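Local coordinates for protein SPT6 (Antonospora locustae, PDB 2XP1) that is a transcription elongation factor whose tandem SH2 domains enable its interaction with RNA polymerase II, at residues P134-F139 / E148-V153. Sequence-based numbering, arbitrary orientation.
With SO4 (sulfate ion), chain C.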
ATOM      1  N   PRO A 134     -12.985   7.766 -12.739  1.00 45.96           N
ATOM      2  CA  PRO A 134     -12.984   8.666 -11.605  1.00 44.02           C
ATOM      3  C   PRO A 134     -12.091   8.074 -10.560  1.00 42.22           C
ATOM      4  O   PRO A 134     -12.255   6.898 -10.211  1.00 42.60           O
ATOM      5  CB  PRO A 134     -14.437   8.601 -11.119  1.00 44.66           C
ATOM      6  CG  PRO A 134     -15.208   8.294 -12.348  1.00 46.80           C
ATOM      7  CD  PRO A 134     -14.349   7.380 -13.145  1.00 47.60           C
ATOM      8  N   GLY A 135     -11.183   8.880 -10.032  1.00 40.61           N
ATOM      9  CA  GLY A 135     -10.191   8.391  -9.083  1.00 37.76           C
ATOM     10  C   GLY A 135      -8.805   8.382  -9.709  1.00 37.83           C
ATOM     11  O   GLY A 135      -7.815   8.354  -8.987  1.00 38.13           O
ATOM     12  N   LYS A 136      -8.719   8.373 -11.037  1.00 37.48           N
ATOM     13  CA  LYS A 136      -7.416   8.506 -11.707  1.00 38.52           C
ATOM     14  C   LYS A 136      -7.049   9.956 -12.096  1.00 38.89           C
ATOM     15  O   LYS A 136      -7.855  10.715 -12.655  1.00 39.97           O
ATOM     16  CB  LYS A 136      -7.360   7.654 -12.979  1.00 39.23           C
ATOM     17  CG  LYS A 136      -7.613   6.143 -12.774  1.00 44.74           C
ATOM     18  CD  LYS A 136      -6.505   5.513 -11.933  1.00 49.01           C
ATOM     19  CE  LYS A 136      -6.962   4.234 -11.220  1.00 53.45           C
ATOM     20  NZ  LYS A 136      -5.774   3.544 -10.566  1.00 53.36           N
ATOM     21  N   LEU A 137      -5.796  10.307 -11.900  1.00 38.85           N
ATOM     22  CA  LEU A 137      -5.259  11.536 -12.507  1.00 38.57           C
ATOM     23  C   LEU A 137      -4.608  11.201 -13.847  1.00 39.69           C
ATOM     24  O   LEU A 137      -3.730  10.346 -13.910  1.00 40.09           O
ATOM     25  CB  LEU A 137      -4.194  12.137 -11.592  1.00 38.08           C
ATOM     26  CG  LEU A 137      -3.428  13.364 -12.079  1.00 38.00           C
ATOM     27  CD1 LEU A 137      -4.282  14.574 -12.096  1.00 38.13           C
ATOM     28  CD2 LEU A 137      -2.271  13.511 -11.120  1.00 38.18           C
ATOM     29  N   THR A 138      -5.005  11.903 -14.902  1.00 40.87           N
ATOM     30  CA  THR A 138      -4.384  11.749 -16.211  1.00 40.78           C
ATOM     31  C   THR A 138      -3.144  12.616 -16.328  1.00 41.55           C
ATOM     32  O   THR A 138      -3.188  13.818 -16.091  1.00 42.37           O
ATOM     33  CB  THR A 138      -5.405  12.033 -17.331  1.00 42.47           C
ATOM     34  OG1 THR A 138      -6.502  11.135 -17.173  1.00 41.76           O
ATOM     35  CG2 THR A 138      -4.837  11.825 -18.702  1.00 42.95           C
ATOM     36  N   PHE A 139      -2.019  11.969 -16.634  1.00 41.85           N
ATOM     37  CA  PHE A 139      -0.778  12.631 -17.011  1.00 42.74           C
ATOM     38  C   PHE A 139      -0.711  12.606 -18.539  1.00 44.82           C
ATOM     39  O   PHE A 139      -0.562  11.532 -19.125  1.00 45.19           O
ATOM     40  CB  PHE A 139       0.436  11.870 -16.446  1.00 41.39           C
ATOM     41  CG  PHE A 139       1.748  12.337 -16.996  1.00 44.40           C
ATOM     42  CD1 PHE A 139       2.120  13.689 -16.904  1.00 46.70           C
ATOM     43  CD2 PHE A 139       2.617  11.442 -17.621  1.00 47.63           C
ATOM     44  CE1 PHE A 139       3.341  14.137 -17.423  1.00 48.15           C
ATOM     45  CE2 PHE A 139       3.854  11.876 -18.143  1.00 48.27           C
ATOM     46  CZ  PHE A 139       4.208  13.223 -18.046  1.00 49.90           C
ATOM     47  N   GLU A 148      -0.968   9.577 -22.986  1.00 58.60           N
ATOM     48  CA  GLU A 148      -1.659   9.759 -21.705  1.00 55.69           C
ATOM     49  C   GLU A 148      -1.381   8.594 -20.800  1.00 53.19           C
ATOM     50  O   GLU A 148      -1.249   7.485 -21.280  1.00 54.71           O
ATOM     51  CB  GLU A 148      -3.162   9.798 -21.887  1.00 56.20           C
ATOM     52  CG  GLU A 148      -3.722  11.063 -22.419  1.00 59.29           C
ATOM     53  CD  GLU A 148      -5.160  10.867 -22.847  1.00 63.67           C
ATOM     54  OE1 GLU A 148      -5.712   9.760 -22.657  1.00 63.18           O
ATOM     55  OE2 GLU A 148      -5.744  11.817 -23.388  1.00 67.38           O
ATOM     56  N   GLU A 149      -1.300   8.843 -19.494  1.00 49.33           N
ATOM     57  CA  GLU A 149      -1.045   7.789 -18.541  1.00 46.70           C
ATOM     58  C   GLU A 149      -1.865   8.031 -17.312  1.00 44.32           C
ATOM     59  O   GLU A 149      -2.115   9.178 -16.947  1.00 42.78           O
ATOM     60  CB  GLU A 149       0.419   7.742 -18.134  1.00 47.90           C
ATOM     61  CG  GLU A 149       1.455   7.473 -19.235  1.00 52.07           C
ATOM     62  CD  GLU A 149       2.853   7.233 -18.646  1.00 56.63           C
ATOM     63  OE1 GLU A 149       3.633   8.199 -18.562  1.00 56.29           O
ATOM     64  OE2 GLU A 149       3.160   6.082 -18.247  1.00 58.30           O
ATOM     65  N   TYR A 150      -2.249   6.956 -16.636  1.00 42.93           N
ATOM     66  CA  TYR A 150      -3.088   7.105 -15.488  1.00 41.89           C
ATOM     67  C   TYR A 150      -2.302   6.994 -14.208  1.00 41.59           C
ATOM     68  O   TYR A 150      -1.522   6.053 -14.031  1.00 43.17           O
ATOM     69  CB  TYR A 150      -4.205   6.061 -15.503  1.00 42.08           C
ATOM     70  CG  TYR A 150      -5.312   6.298 -16.532  1.00 44.56           C
ATOM     71  CD1 TYR A 150      -5.718   7.587 -16.885  1.00 43.54           C
ATOM     72  CD2 TYR A 150      -5.953   5.222 -17.148  1.00 47.22           C
ATOM     73  CE1 TYR A 150      -6.722   7.806 -17.824  1.00 47.58           C
ATOM     74  CE2 TYR A 150      -6.973   5.429 -18.075  1.00 49.40           C
ATOM     75  CZ  TYR A 150      -7.351   6.722 -18.416  1.00 49.80           C
ATOM     76  OH  TYR A 150      -8.367   6.926 -19.345  1.00 51.61           O
ATOM     77  N   ILE A 151      -2.538   7.926 -13.295  1.00 39.82           N
ATOM     78  CA  ILE A 151      -1.954   7.833 -11.993  1.00 39.92           C
ATOM     79  C   ILE A 151      -3.063   7.611 -10.986  1.00 39.21           C
ATOM     80  O   ILE A 151      -4.077   8.290 -11.031  1.00 39.23           O
ATOM     81  CB  ILE A 151      -1.175   9.131 -11.677  1.00 40.43           C
ATOM     82  CG1 ILE A 151      -0.022   9.297 -12.672  1.00 41.73           C
ATOM     83  CG2 ILE A 151      -0.668   9.154 -10.258  1.00 37.69           C
ATOM     84  CD1 ILE A 151       0.540  10.750 -12.735  1.00 44.29           C
ATOM     85  N   GLY A 152      -2.875   6.685 -10.053  1.00 40.25           N
ATOM     86  CA  GLY A 152      -3.888   6.450  -9.008  1.00 40.25           C
ATOM     87  C   GLY A 152      -3.854   7.541  -7.961  1.00 40.81           C
ATOM     88  O   GLY A 152      -2.794   8.051  -7.619  1.00 42.33           O
ATOM     89  N   VAL A 153      -5.006   7.918  -7.437  1.00 40.97           N
ATOM     90  CA  VAL A 153      -5.019   8.909  -6.369  1.00 41.64           C
ATOM     91  C   VAL A 153      -5.601   8.336  -5.066  1.00 43.08           C
ATOM     92  O   VAL A 153      -6.832   8.202  -4.939  1.00 43.61           O
ATOM     93  CB  VAL A 153      -5.814  10.198  -6.741  1.00 40.76           C
ATOM     94  CG1 VAL A 153      -5.701  11.188  -5.664  1.00 36.63           C
ATOM     95  CG2 VAL A 153      -5.322  10.813  -8.062  1.00 42.32           C
TER
HETATM   96  S   SO4 C 980      -9.823  10.477 -19.446  1.00 85.77           S
HETATM   97  O1  SO4 C 980      -9.920  10.345 -20.904  1.00 89.17           O
HETATM   98  O2  SO4 C 980     -11.101  10.986 -18.929  1.00 87.16           O
HETATM   99  O3  SO4 C 980      -8.767  11.415 -19.084  1.00 85.17           O
HETATM  100  O4  SO4 C 980      -9.505   9.179 -18.870  1.00 84.14           O
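The Y150 ring turns one edge to T138, whose OG1 lies in the ring plane 3.4 Å from CE1; K136 CB approaches the same ring obliquely, and Y133 meets it from outside the hairpin. T138 OG1 and Y150 OH donate to two different oxygens of one sulfate, O3 at 3.0 Å from OG1 and O4 at 2.6 Å from OH. T138 OG1 stands anti to the carbonyl carbon (chi1 -58°), which turns it to the anion, while CG2 packs against E148 CG. A valine at T138 would probably leave sulfate O3 without this hydroxyl donor.

On the opposite face of the sheet, the F139 ring receives E149 OE1 at its edge, 3.5 Å from CD2, with ring and carboxylate planes 53° apart. That carboxylate is held by a salt bridge to R174 and a hydrogen bond from Y159, while F170 meets the F139 ring edge-to-face. I151 CD1 packs on F139 CB, and V153 CG2 on L137 CB; L137 and V153 both touch helix 80-100, while I151 and F139 pack on helix 167-175. Paired backbone bonds join L137 with I151 and F139 with E149.

This is an antiparallel hairpin of an SH2 central sheet; the sulfate, probably from the crystallisation liquor, is also held by S130 OG and the R131 and K132 backbone N-H groups, at a place consistent with the phosphate-binding site of SH2 domains.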